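PDB 6RIW: ORF10 from Moritella marina, which forms the ketosynthase–chain length factor didomain of a polyunsaturated fatty acid synthase and probably takes part in condensing carrier-protein-bound acyl units. Local coordinates for residues 799-804 with 843-848; 808-813 with 869-874; 490-495 with 853-858; 732-737 with 813-818. All coordinates share one frame; numbering follows the deposited sequence.

How the contacts relate
All four contacts lie in the second ketosynthase-like domain of the chain, by its order in the didomain probably the chain length factor. Contacts 1 and 2 are buried: contact 1 joins a helix to strand 797-801, contact 2 a helix to the loop leaving strand 865-870, and the two strands pair in parallel. Contact 1 is a charged pair with a bridging water, contact 2 mostly aliphatic packing with a water at its polar end. Contact 4 shares helix 808-821 with contact 2, their centres about 9 Å apart, but it faces a loop: its inner side is buried and its outer, charged side exposed. Contact 3 continues helix 841-854 of contact 1 to the surface, where two neutral amides meet.

Contact 1: 799-804 with 843-848; sequences SVEAHA and MASIIK
Glu801, the last residue of strand 797-801, and Ser845 of helix 841-854 mark the closest approach of the two backbones, with their CA atoms 6.9 Å apart. Glu801 starts out toward the helix and does nearly all the touching from the strand. Its CG lies anti to the backbone N (chi1 172°), and a bend at chi2 then sets the carboxylate between Ser845 and Lys848, one helical turn apart. Lys848 reaches back fully extended beyond CG, so that its ammonium group arrives beside the carboxylate: NZ donates to Glu801 OE1 over 2.9 Å, on the lone pair that faces the other oxygen. Val830 N donates to Glu801 OE2, and this grip on both oxygens fixes the rotation of the carboxylate and would be expected to favour its ionised form despite the burial. The methylenes lie close as well, Lys848 CE being 3.3 Å from Glu801 OE1. This helix packs over a sheet in the C-terminal half of the second ketosynthase-like domain, which has a thiolase-type fold. Ile868 of strand 865-870 touches both Glu801 and Ser845 there, and Val830 touches Lys848. Ser845 OG lies 3.5 Å from Glu801 OE2, while its CB rests on Glu801 CG at 3.7 Å. A water joins the parts, lying 2.9 Å from Glu801 OE2, 2.6 Å from Ala802 O and 3.2 Å from Ser845 OG. Lys848 NZ has a further partner in Ser828 OG, to which it is also hydrogen-bonded.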
loop_
_atom_site.group_PDB
_atom_site.type_symbol
_atom_site.label_atom_id
_atom_site.label_comp_id
_atom_site.label_asym_id
_atom_site.label_seq_id
_atom_site.Cartn_x
_atom_site.Cartn_y
_atom_site.Cartn_z
ATOM N N SER A 799 -6.324 -28.495 -17.359
ATOM C CA SER A 799 -6.437 -27.271 -18.138
ATOM C C SER A 799 -5.581 -26.217 -17.455
ATOM O O SER A 799 -5.128 -26.400 -16.324
ATOM C CB SER A 799 -7.892 -26.832 -18.270
ATOM O OG SER A 799 -8.468 -26.538 -17.006
ATOM N N VAL A 800 -5.354 -25.113 -18.167
ATOM C CA VAL A 800 -4.390 -24.100 -17.760
ATOM C C VAL A 800 -5.074 -22.751 -17.848
ATOM O O VAL A 800 -5.628 -22.400 -18.897
ATOM C CB VAL A 800 -3.124 -24.107 -18.642
ATOM C CG1 VAL A 800 -2.137 -23.047 -18.149
ATOM C CG2 VAL A 800 -2.481 -25.461 -18.619
ATOM N N GLU A 801 -5.036 -22.007 -16.749
ATOM C CA GLU A 801 -5.564 -20.643 -16.700
ATOM C C GLU A 801 -4.376 -19.723 -16.946
ATOM O O GLU A 801 -3.591 -19.441 -16.043
ATOM C CB GLU A 801 -6.259 -20.389 -15.361
ATOM C CG GLU A 801 -6.683 -18.956 -15.101
ATOM C CD GLU A 801 -7.858 -18.505 -15.946
ATOM O OE1 GLU A 801 -8.518 -19.373 -16.584
ATOM O OE2 GLU A 801 -8.112 -17.265 -15.965
ATOM N N ALA A 802 -4.192 -19.309 -18.193
ATOM C CA ALA A 802 -3.044 -18.469 -18.517
ATOM C C ALA A 802 -3.269 -17.048 -18.008
ATOM O O ALA A 802 -4.406 -16.601 -17.838
ATOM C CB ALA A 802 -2.814 -18.442 -20.032
ATOM N N HIS A 803 -2.169 -16.339 -17.757
ATOM C CA HIS A 803 -2.270 -14.913 -17.461
ATOM C C HIS A 803 -2.931 -14.175 -18.625
ATOM O O HIS A 803 -3.885 -13.416 -18.429
ATOM C CB HIS A 803 -0.864 -14.367 -17.162
ATOM C CG HIS A 803 -0.840 -12.957 -16.663
ATOM N ND1 HIS A 803 -1.498 -12.552 -15.516
ATOM C CD2 HIS A 803 -0.224 -11.852 -17.154
ATOM C CE1 HIS A 803 -1.301 -11.255 -15.336
ATOM N NE2 HIS A 803 -0.525 -10.809 -16.308
ATOM N N ALA A 804 -2.447 -14.424 -19.849
ATOM C CA ALA A 804 -3.025 -13.915 -21.100
ATOM C C ALA A 804 -3.381 -12.426 -21.012
ATOM O O ALA A 804 -4.504 -12.010 -21.293
ATOM C CB ALA A 804 -4.241 -14.735 -21.506
ATOM N N MET A 843 -7.224 -12.681 -8.400
ATOM C CA MET A 843 -8.477 -13.130 -7.791
ATOM C C MET A 843 -9.481 -13.591 -8.850
ATOM O O MET A 843 -10.154 -14.614 -8.665
ATOM C CB MET A 843 -9.075 -12.020 -6.925
ATOM C CG MET A 843 -10.180 -12.479 -5.975
ATOM S SD MET A 843 -9.634 -13.758 -4.826
ATOM C CE MET A 843 -8.577 -12.771 -3.739
ATOM N N ALA A 844 -9.599 -12.861 -9.965
ATOM C CA ALA A 844 -10.463 -13.318 -11.049
ATOM C C ALA A 844 -10.087 -14.722 -11.516
ATOM O O ALA A 844 -10.968 -15.567 -11.733
ATOM C CB ALA A 844 -10.406 -12.345 -12.237
ATOM N N SER A 845 -8.790 -14.985 -11.698
ATOM C CA SER A 845 -8.356 -16.308 -12.161
ATOM C C SER A 845 -8.646 -17.392 -11.133
ATOM O O SER A 845 -9.056 -18.506 -11.492
ATOM C CB SER A 845 -6.861 -16.304 -12.461
ATOM O OG SER A 845 -6.545 -15.350 -13.449
ATOM N N ILE A 846 -8.361 -17.112 -9.860
ATOM C CA ILE A 846 -8.600 -18.112 -8.814
ATOM C C ILE A 846 -10.083 -18.429 -8.718
ATOM O O ILE A 846 -10.484 -19.601 -8.625
ATOM C CB ILE A 846 -8.036 -17.620 -7.468
ATOM C CG1 ILE A 846 -6.507 -17.757 -7.466
ATOM C CG2 ILE A 846 -8.662 -18.421 -6.292
ATOM C CD1 ILE A 846 -5.812 -17.132 -6.220
ATOM N N ILE A 847 -10.932 -17.403 -8.768
ATOM C CA ILE A 847 -12.361 -17.647 -8.577
ATOM C C ILE A 847 -12.965 -18.380 -9.778
ATOM O O ILE A 847 -13.767 -19.314 -9.600
ATOM C CB ILE A 847 -13.093 -16.331 -8.277
ATOM C CG1 ILE A 847 -12.682 -15.871 -6.867
ATOM C CG2 ILE A 847 -14.643 -16.516 -8.391
ATOM C CD1 ILE A 847 -13.395 -14.611 -6.401
ATOM N N LYS A 848 -12.604 -17.984 -11.012
ATOM C CA LYS A 848 -13.018 -18.773 -12.176
ATOM C C LYS A 848 -12.638 -20.243 -11.998
ATOM O O LYS A 848 -13.456 -21.150 -12.221
ATOM C CB LYS A 848 -12.374 -18.248 -13.462
ATOM C CG LYS A 848 -12.560 -19.222 -14.647
ATOM C CD LYS A 848 -11.826 -18.780 -15.920
ATOM C CE LYS A 848 -11.740 -19.902 -16.966
ATOM N NZ LYS A 848 -10.938 -19.490 -18.155
HETATM O O HOH W 1 -6.229 -15.210 -16.606
#

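Contact 2: 808-813 with 869-874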
loop_
_atom_site.group_PDB
_atom_site.type_symbol
_atom_site.label_atom_id
_atom_site.label_comp_id
_atom_site.label_asym_id
_atom_site.label_seq_id
_atom_site.Cartn_x
_atom_site.Cartn_y
_atom_site.Cartn_z
ATOM N N SER A 808 2.402 -8.034 -25.270
ATOM C CA SER A 808 2.928 -9.051 -26.182
ATOM C C SER A 808 4.042 -9.878 -25.554
ATOM O O SER A 808 4.086 -11.091 -25.748
ATOM C CB SER A 808 3.402 -8.416 -27.498
ATOM O OG SER A 808 4.136 -7.253 -27.250
ATOM N N ALA A 809 4.955 -9.258 -24.809
ATOM C CA ALA A 809 6.051 -10.041 -24.252
ATOM C C ALA A 809 5.551 -11.085 -23.256
ATOM O O ALA A 809 6.130 -12.177 -23.149
ATOM C CB ALA A 809 7.085 -9.128 -23.589
ATOM N N GLU A 810 4.498 -10.756 -22.495
ATOM C CA GLU A 810 3.930 -11.727 -21.553
ATOM C C GLU A 810 3.207 -12.847 -22.287
ATOM O O GLU A 810 3.426 -14.041 -22.001
ATOM C CB GLU A 810 2.992 -11.008 -20.569
ATOM C CG GLU A 810 3.768 -10.069 -19.626
ATOM C CD GLU A 810 2.880 -9.278 -18.641
ATOM O OE1 GLU A 810 1.642 -9.169 -18.857
ATOM O OE2 GLU A 810 3.455 -8.735 -17.656
ATOM N N ASN A 811 2.351 -12.491 -23.250
ATOM C CA ASN A 811 1.668 -13.522 -24.027
ATOM C C ASN A 811 2.668 -14.433 -24.728
ATOM O O ASN A 811 2.479 -15.656 -24.773
ATOM C CB ASN A 811 0.732 -12.890 -25.055
ATOM C CG ASN A 811 -0.620 -12.524 -24.473
ATOM O OD1 ASN A 811 -0.766 -12.339 -23.258
ATOM N ND2 ASN A 811 -1.618 -12.416 -25.333
ATOM N N ASN A 812 3.734 -13.856 -25.293
ATOM C CA ASN A 812 4.672 -14.669 -26.066
ATOM C C ASN A 812 5.471 -15.605 -25.168
ATOM O O ASN A 812 5.742 -16.753 -25.550
ATOM C CB ASN A 812 5.605 -13.778 -26.890
ATOM C CG ASN A 812 4.878 -13.073 -28.036
ATOM O OD1 ASN A 812 3.771 -13.458 -28.421
ATOM N ND2 ASN A 812 5.476 -12.012 -28.548
ATOM N N ALA A 813 5.833 -15.162 -23.959
ATOM C CA ALA A 813 6.503 -16.075 -23.038
ATOM C C ALA A 813 5.584 -17.233 -22.656
ATOM O O ALA A 813 6.030 -18.387 -22.558
ATOM C CB ALA A 813 6.999 -15.327 -21.792
ATOM N N ASN A 869 -1.187 -19.504 -14.152
ATOM C CA ASN A 869 0.071 -18.798 -14.331
ATOM C C ASN A 869 -0.143 -17.298 -14.152
ATOM O O ASN A 869 -1.205 -16.768 -14.478
ATOM C CB ASN A 869 0.665 -19.092 -15.718
ATOM C CG ASN A 869 2.150 -18.792 -15.793
ATOM O OD1 ASN A 869 2.936 -19.279 -14.978
ATOM N ND2 ASN A 869 2.542 -17.961 -16.761
ATOM N N GLY A 870 0.861 -16.623 -13.595
ATOM C CA GLY A 870 0.808 -15.189 -13.369
ATOM C C GLY A 870 2.112 -14.494 -13.708
ATOM O O GLY A 870 3.194 -15.006 -13.390
ATOM N N LEU A 871 2.016 -13.350 -14.401
ATOM C CA LEU A 871 3.146 -12.495 -14.722
ATOM C C LEU A 871 2.752 -11.081 -14.348
ATOM O O LEU A 871 1.590 -10.807 -14.044
ATOM C CB LEU A 871 3.539 -12.561 -16.216
ATOM C CG LEU A 871 3.949 -13.947 -16.739
ATOM C CD1 LEU A 871 4.089 -13.921 -18.262
ATOM C CD2 LEU A 871 5.274 -14.376 -16.111
ATOM N N GLY A 872 3.711 -10.165 -14.354
ATOM C CA GLY A 872 3.323 -8.778 -14.158
ATOM C C GLY A 872 4.523 -7.865 -14.003
ATOM O O GLY A 872 5.674 -8.256 -14.209
ATOM N N ARG A 873 4.216 -6.633 -13.625
ATOM C CA ARG A 873 5.268 -5.642 -13.511
ATOM C C ARG A 873 6.145 -5.854 -12.289
ATOM O O ARG A 873 7.125 -5.119 -12.127
ATOM C CB ARG A 873 4.655 -4.244 -13.491
ATOM C CG ARG A 873 4.071 -3.817 -14.840
ATOM C CD ARG A 873 5.175 -3.825 -15.931
ATOM N NE ARG A 873 6.166 -2.772 -15.691
ATOM C CZ ARG A 873 7.327 -2.666 -16.332
ATOM N NH1 ARG A 873 7.673 -3.553 -17.265
ATOM N NH2 ARG A 873 8.141 -1.658 -16.065
ATOM N N ASP A 874 5.824 -6.814 -11.422
ATOM C CA ASP A 874 6.736 -7.139 -10.330
ATOM C C ASP A 874 7.905 -8.003 -10.787
ATOM O O ASP A 874 8.841 -8.222 -10.005
ATOM C CB ASP A 874 5.968 -7.852 -9.221
ATOM C CG ASP A 874 5.198 -9.067 -9.755
ATOM O OD1 ASP A 874 4.343 -8.899 -10.685
ATOM O OD2 ASP A 874 5.455 -10.183 -9.256
HETATM O O HOH W 2 6.151 -8.760 -17.144
#
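The glycine-rich turn that follows strand 865-870 packs here against the first turns of helix 808-821, through Leu871 and Gly872 on one side and Glu810 on the other. The CA atoms of Glu810 and Leu871 are 6.9 Å apart, and their side chains run past each other in opposite directions. Leu871 CD1 lies 3.9 Å from Glu810 CB and 3.8 Å from Glu810 O, so one methyl covers both the root of the side chain and the helix backbone. The Gly-Leu-Gly sequence falls where ketosynthases carry the Gly-Phe-Gly of their C-terminal loop. Extended beyond CG (chi2 178°), Glu810 carries its carboxylate past Leu871 CB to the glycine, where OE2 comes 3.5 Å from Gly872 CA. Gly872 adopts backbone angles that only a residue without a side chain tolerates easily. A water closes this end, donating to Glu810 OE2 (2.7 Å) and Gly872 O (3.0 Å), while Ser805 OG bonds the other carboxylate oxygen. Beyond the glycine, Arg873 forms a salt bridge with Asp167, in the first ketosynthase domain of the same chain.

Contact 3: 490-495 with 853-858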
loop_
_atom_site.group_PDB
_atom_site.type_symbol
_atom_site.label_atom_id
_atom_site.label_comp_id
_atom_site.label_asym_id
_atom_site.label_seq_id
_atom_site.Cartn_x
_atom_site.Cartn_y
_atom_site.Cartn_z
ATOM N N LEU A 490 -22.107 -16.367 -16.087
ATOM C CA LEU A 490 -21.327 -15.774 -17.165
ATOM C C LEU A 490 -20.260 -16.736 -17.680
ATOM O O LEU A 490 -20.114 -16.931 -18.893
ATOM C CB LEU A 490 -20.698 -14.466 -16.659
ATOM C CG LEU A 490 -19.924 -13.645 -17.692
ATOM C CD1 LEU A 490 -20.869 -12.696 -18.389
ATOM C CD2 LEU A 490 -18.801 -12.863 -17.002
ATOM N N LEU A 491 -19.469 -17.324 -16.773
ATOM C CA LEU A 491 -18.367 -18.174 -17.208
ATOM C C LEU A 491 -18.880 -19.441 -17.877
ATOM O O LEU A 491 -18.322 -19.890 -18.886
ATOM C CB LEU A 491 -17.490 -18.533 -16.007
ATOM C CG LEU A 491 -16.815 -17.327 -15.377
ATOM C CD1 LEU A 491 -16.169 -17.750 -14.031
ATOM C CD2 LEU A 491 -15.778 -16.797 -16.350
ATOM N N ASN A 492 -19.939 -20.025 -17.326
ATOM C CA ASN A 492 -20.442 -21.282 -17.876
ATOM C C ASN A 492 -21.015 -21.086 -19.270
ATOM O O ASN A 492 -20.932 -21.996 -20.100
ATOM C CB ASN A 492 -21.485 -21.882 -16.943
ATOM C CG ASN A 492 -20.853 -22.586 -15.755
ATOM O OD1 ASN A 492 -19.707 -23.008 -15.830
ATOM N ND2 ASN A 492 -21.587 -22.704 -14.659
ATOM N N ASN A 493 -21.568 -19.909 -19.546
ATOM C CA ASN A 493 -22.093 -19.562 -20.857
ATOM C C ASN A 493 -21.058 -18.932 -21.778
ATOM O O ASN A 493 -21.408 -18.554 -22.897
ATOM C CB ASN A 493 -23.270 -18.605 -20.698
ATOM C CG ASN A 493 -24.390 -19.206 -19.900
ATOM O OD1 ASN A 493 -24.529 -20.419 -19.843
ATOM N ND2 ASN A 493 -25.207 -18.358 -19.280
ATOM N N ASN A 494 -19.806 -18.818 -21.334
ATOM C CA ASN A 494 -18.730 -18.142 -22.059
ATOM C C ASN A 494 -19.184 -16.780 -22.592
ATOM O O ASN A 494 -18.932 -16.417 -23.741
ATOM C CB ASN A 494 -18.156 -19.008 -23.185
ATOM C CG ASN A 494 -16.746 -18.575 -23.591
ATOM O OD1 ASN A 494 -15.957 -18.037 -22.773
ATOM N ND2 ASN A 494 -16.421 -18.788 -24.859
ATOM N N GLN A 495 -19.852 -16.019 -21.738
ATOM C CA GLN A 495 -20.196 -14.642 -22.059
ATOM C C GLN A 495 -19.157 -13.673 -21.491
ATOM O O GLN A 495 -18.255 -14.054 -20.738
ATOM C CB GLN A 495 -21.584 -14.317 -21.525
ATOM C CG GLN A 495 -22.654 -15.153 -22.229
ATOM C CD GLN A 495 -23.979 -15.083 -21.532
ATOM O OE1 GLN A 495 -24.048 -15.090 -20.294
ATOM N NE2 GLN A 495 -25.052 -14.995 -22.316
ATOM N N LEU A 853 -13.799 -26.047 -10.837
ATOM C CA LEU A 853 -13.501 -27.251 -10.065
ATOM C C LEU A 853 -14.634 -27.634 -9.119
ATOM O O LEU A 853 -14.881 -28.829 -8.910
ATOM C CB LEU A 853 -12.208 -27.051 -9.289
ATOM C CG LEU A 853 -10.966 -26.996 -10.172
ATOM C CD1 LEU A 853 -9.821 -26.450 -9.324
ATOM C CD2 LEU A 853 -10.618 -28.354 -10.745
ATOM N N ASP A 854 -15.333 -26.653 -8.547
ATOM C CA ASP A 854 -16.489 -26.951 -7.712
ATOM C C ASP A 854 -17.604 -27.642 -8.492
ATOM O O ASP A 854 -18.409 -28.369 -7.896
ATOM C CB ASP A 854 -17.029 -25.674 -7.085
ATOM C CG ASP A 854 -18.065 -25.962 -6.010
ATOM O OD1 ASP A 854 -17.750 -26.740 -5.091
ATOM O OD2 ASP A 854 -19.195 -25.439 -6.079
ATOM N N GLN A 855 -17.674 -27.412 -9.801
ATOM C CA GLN A 855 -18.665 -28.020 -10.691
ATOM C C GLN A 855 -18.245 -29.386 -11.224
ATOM O O GLN A 855 -19.025 -30.009 -11.951
ATOM C CB GLN A 855 -18.925 -27.101 -11.900
ATOM C CG GLN A 855 -19.652 -25.844 -11.594
ATOM C CD GLN A 855 -19.480 -24.783 -12.709
ATOM O OE1 GLN A 855 -19.792 -23.612 -12.499
ATOM N NE2 GLN A 855 -18.976 -25.195 -13.875
ATOM N N ASN A 856 -17.029 -29.845 -10.922
ATOM C CA ASN A 856 -16.493 -31.053 -11.536
ATOM C C ASN A 856 -17.361 -32.259 -11.189
ATOM O O ASN A 856 -17.733 -32.460 -10.031
ATOM C CB ASN A 856 -15.053 -31.280 -11.066
ATOM C CG ASN A 856 -14.428 -32.532 -11.671
ATOM O OD1 ASN A 856 -14.487 -32.739 -12.879
ATOM N ND2 ASN A 856 -13.816 -33.368 -10.828
ATOM N N THR A 857 -17.710 -33.052 -12.207
ATOM C CA THR A 857 -18.466 -34.284 -11.998
ATOM C C THR A 857 -17.897 -35.420 -12.838
ATOM O O THR A 857 -18.652 -36.268 -13.330
ATOM C CB THR A 857 -19.955 -34.121 -12.340
ATOM O OG1 THR A 857 -20.095 -33.788 -13.729
ATOM C CG2 THR A 857 -20.623 -33.052 -11.468
ATOM N N SER A 858 -16.583 -35.440 -13.028
ATOM C CA SER A 858 -15.931 -36.429 -13.881
ATOM C C SER A 858 -15.734 -37.774 -13.179
ATOM O O SER A 858 -15.728 -37.854 -11.954
ATOM C CB SER A 858 -14.584 -35.887 -14.368
ATOM O OG SER A 858 -13.634 -36.930 -14.511
#
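Asn492 and Gln855 reach for each other from opposite directions across a gap of 10.0 Å between their CA atoms, and their terminal amides carry the whole contact. Asn492, in the last turn of helix 484-492, has CG anti to the carbonyl carbon (chi1 -79°), which sets its short amide toward Gln855. Gln855 starts in the same sense but runs on extended beyond CG, so its longer chain spans about half of the distance. The amides exchange a pair of hydrogen bonds: Asn492 ND2 donates to Gln855 OE1 and Gln855 NE2 to Asn492 OD1, each over 3.0 Å. The match is imperfect, because the two planes are turned 53° apart. Gln855 OE1 lies in the Asn492 amide plane, yet ND2 approaches that oxygen from above its carbonyl plane, 48° out of it, and so misses the lone pair; the return bond is flatter but still tilted and bent. The two acceptors, Asn492 OD1 and Gln855 OE1, lie 3.4 Å apart and do not bond. Both residues lie at C-terminal helix ends on the surface of the second ketosynthase-like domain. After Asn492 the helix closes in a Schellman motif, with Asn494 at positive phi, Gln495 N bonded to Leu490 O and Asn494 N to Leu491 O. Asn833 ND2 binds the outgoing Gln495 O, while further inside Leu491 packs on Lys848 and Leu851 of helix 841-854.

Contact 4: 732-737 with 813-818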
loop_
_atom_site.group_PDB
_atom_site.type_symbol
_atom_site.label_atom_id
_atom_site.label_comp_id
_atom_site.label_asym_id
_atom_site.label_seq_id
_atom_site.Cartn_x
_atom_site.Cartn_y
_atom_site.Cartn_z
ATOM N N ASN A 732 -5.726 -19.726 -28.488
ATOM C CA ASN A 732 -5.759 -18.548 -29.339
ATOM C C ASN A 732 -5.858 -17.252 -28.522
ATOM O O ASN A 732 -5.510 -16.189 -29.024
ATOM C CB ASN A 732 -6.930 -18.637 -30.321
ATOM C CG ASN A 732 -8.256 -18.911 -29.621
ATOM O OD1 ASN A 732 -8.364 -19.842 -28.817
ATOM N ND2 ASN A 732 -9.269 -18.098 -29.921
ATOM N N ILE A 733 -6.355 -17.329 -27.277
ATOM C CA ILE A 733 -6.371 -16.133 -26.431
ATOM C C ILE A 733 -4.961 -15.576 -26.295
ATOM O O ILE A 733 -4.776 -14.353 -26.235
ATOM C CB ILE A 733 -7.024 -16.422 -25.058
ATOM C CG1 ILE A 733 -7.231 -15.147 -24.214
ATOM C CG2 ILE A 733 -6.184 -17.385 -24.253
ATOM C CD1 ILE A 733 -7.869 -13.954 -24.922
ATOM N N LEU A 734 -3.937 -16.445 -26.313
ATOM C CA LEU A 734 -2.557 -15.968 -26.236
ATOM C C LEU A 734 -2.086 -15.292 -27.512
ATOM O O LEU A 734 -1.025 -14.662 -27.493
ATOM C CB LEU A 734 -1.603 -17.110 -25.898
ATOM C CG LEU A 734 -1.736 -17.581 -24.454
ATOM C CD1 LEU A 734 -0.810 -18.767 -24.198
ATOM C CD2 LEU A 734 -1.416 -16.425 -23.513
ATOM N N ASP A 735 -2.829 -15.413 -28.614
ATOM C CA ASP A 735 -2.454 -14.712 -29.841
ATOM C C ASP A 735 -2.907 -13.253 -29.864
ATOM O O ASP A 735 -2.493 -12.514 -30.761
ATOM C CB ASP A 735 -3.029 -15.428 -31.072
ATOM C CG ASP A 735 -2.415 -16.808 -31.300
ATOM O OD1 ASP A 735 -1.308 -17.091 -30.784
ATOM O OD2 ASP A 735 -3.057 -17.621 -32.008
ATOM N N GLN A 736 -3.752 -12.829 -28.929
ATOM C CA GLN A 736 -4.176 -11.435 -28.851
ATOM C C GLN A 736 -2.984 -10.508 -28.633
ATOM O O GLN A 736 -2.074 -10.815 -27.862
ATOM C CB GLN A 736 -5.171 -11.258 -27.709
ATOM C CG GLN A 736 -6.465 -11.991 -27.920
ATOM C CD GLN A 736 -7.178 -11.475 -29.132
ATOM O OE1 GLN A 736 -7.331 -12.182 -30.126
ATOM N NE2 GLN A 736 -7.596 -10.216 -29.072
ATOM N N GLN A 737 -3.015 -9.352 -29.293
ATOM C CA GLN A 737 -1.937 -8.370 -29.243
ATOM C C GLN A 737 -2.286 -7.115 -28.454
ATOM O O GLN A 737 -1.480 -6.181 -28.417
ATOM C CB GLN A 737 -1.561 -7.944 -30.667
ATOM C CG GLN A 737 -0.996 -9.030 -31.532
ATOM C CD GLN A 737 0.240 -8.547 -32.258
ATOM O OE1 GLN A 737 1.327 -8.478 -31.673
ATOM N NE2 GLN A 737 0.077 -8.168 -33.533
ATOM N N ALA A 813 5.833 -15.162 -23.959
ATOM C CA ALA A 813 6.503 -16.075 -23.038
ATOM C C ALA A 813 5.584 -17.233 -22.656
ATOM O O ALA A 813 6.030 -18.387 -22.558
ATOM C CB ALA A 813 6.999 -15.327 -21.792
ATOM N N GLU A 814 4.295 -16.957 -22.462
ATOM C CA GLU A 814 3.363 -18.035 -22.132
ATOM C C GLU A 814 3.107 -18.956 -23.322
ATOM O O GLU A 814 2.911 -20.162 -23.129
ATOM C CB GLU A 814 2.039 -17.465 -21.625
ATOM C CG GLU A 814 2.133 -16.825 -20.228
ATOM C CD GLU A 814 0.741 -16.517 -19.664
ATOM O OE1 GLU A 814 -0.003 -15.757 -20.333
ATOM O OE2 GLU A 814 0.400 -17.035 -18.561
ATOM N N LYS A 815 3.089 -18.411 -24.546
ATOM C CA LYS A 815 2.908 -19.258 -25.728
ATOM C C LYS A 815 4.049 -20.249 -25.875
ATOM O O LYS A 815 3.866 -21.340 -26.426
ATOM C CB LYS A 815 2.808 -18.404 -26.991
ATOM C CG LYS A 815 1.423 -17.971 -27.360
ATOM C CD LYS A 815 1.469 -17.048 -28.591
ATOM C CE LYS A 815 2.248 -17.696 -29.728
ATOM N NZ LYS A 815 2.488 -16.736 -30.853
ATOM N N THR A 816 5.231 -19.883 -25.402
ATOM C CA THR A 816 6.367 -20.789 -25.436
ATOM C C THR A 816 6.272 -21.813 -24.303
ATOM O O THR A 816 6.309 -23.023 -24.545
ATOM C CB THR A 816 7.668 -19.961 -25.364
ATOM O OG1 THR A 816 7.771 -19.132 -26.536
ATOM C CG2 THR A 816 8.914 -20.837 -25.259
ATOM N N ALA A 817 6.067 -21.345 -23.070
ATOM C CA ALA A 817 6.221 -22.215 -21.903
ATOM C C ALA A 817 5.020 -23.129 -21.654
ATOM O O ALA A 817 5.203 -24.307 -21.310
ATOM C CB ALA A 817 6.486 -21.352 -20.662
ATOM N N LEU A 818 3.781 -22.611 -21.769
ATOM C CA LEU A 818 2.633 -23.378 -21.288
ATOM C C LEU A 818 2.340 -24.601 -22.155
ATOM O O LEU A 818 2.085 -25.678 -21.591
ATOM C CB LEU A 818 1.400 -22.479 -21.161
ATOM C CG LEU A 818 1.560 -21.353 -20.128
ATOM C CD1 LEU A 818 0.264 -20.565 -20.022
ATOM C CD2 LEU A 818 1.973 -21.894 -18.767
#
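Glu814 and Lys815 of helix 808-821 receive Leu734, which lies with Asp735 in the short 3-10 segment 733-735 before strand 741-752; the CA atoms of Leu734 and Lys815 are 6.4 Å apart. Glu814 comes first and is crossed by the leucine at about a right angle: Leu734 CD2 sits 4.1 Å from Glu814 CB and 3.5 Å from Glu814 OE1. The methyl covers a carboxylate already committed elsewhere, since OE1 accepts from Ala804 N and OE2 from both His803 N and Asn869 ND2. The His803-Ala804 turn corresponds in position to the His-x-Thr-Gly-Thr loop of ketosynthases, though with neither threonine, and Glu814 ties it to the helix. Lys815 follows, running alongside Leu734 in the opposite direction. Its CG is pressed 3.5 Å from Leu734 CB, tighter than usual for two carbons, and its CD lies 3.6 Å from Leu734 O. A kink at chi3 (52°) then turns the chain across Asp735, whose OD1 is 3.5 Å from Lys815 CD. Lys815 NZ ends 3.8 Å from Asp735 OD1, a long salt bridge on the solvent-facing side. One turn after Glu814, Leu818 continues the buried side of the helix; like Leu734, it packs on Ile827 of strand 826-828.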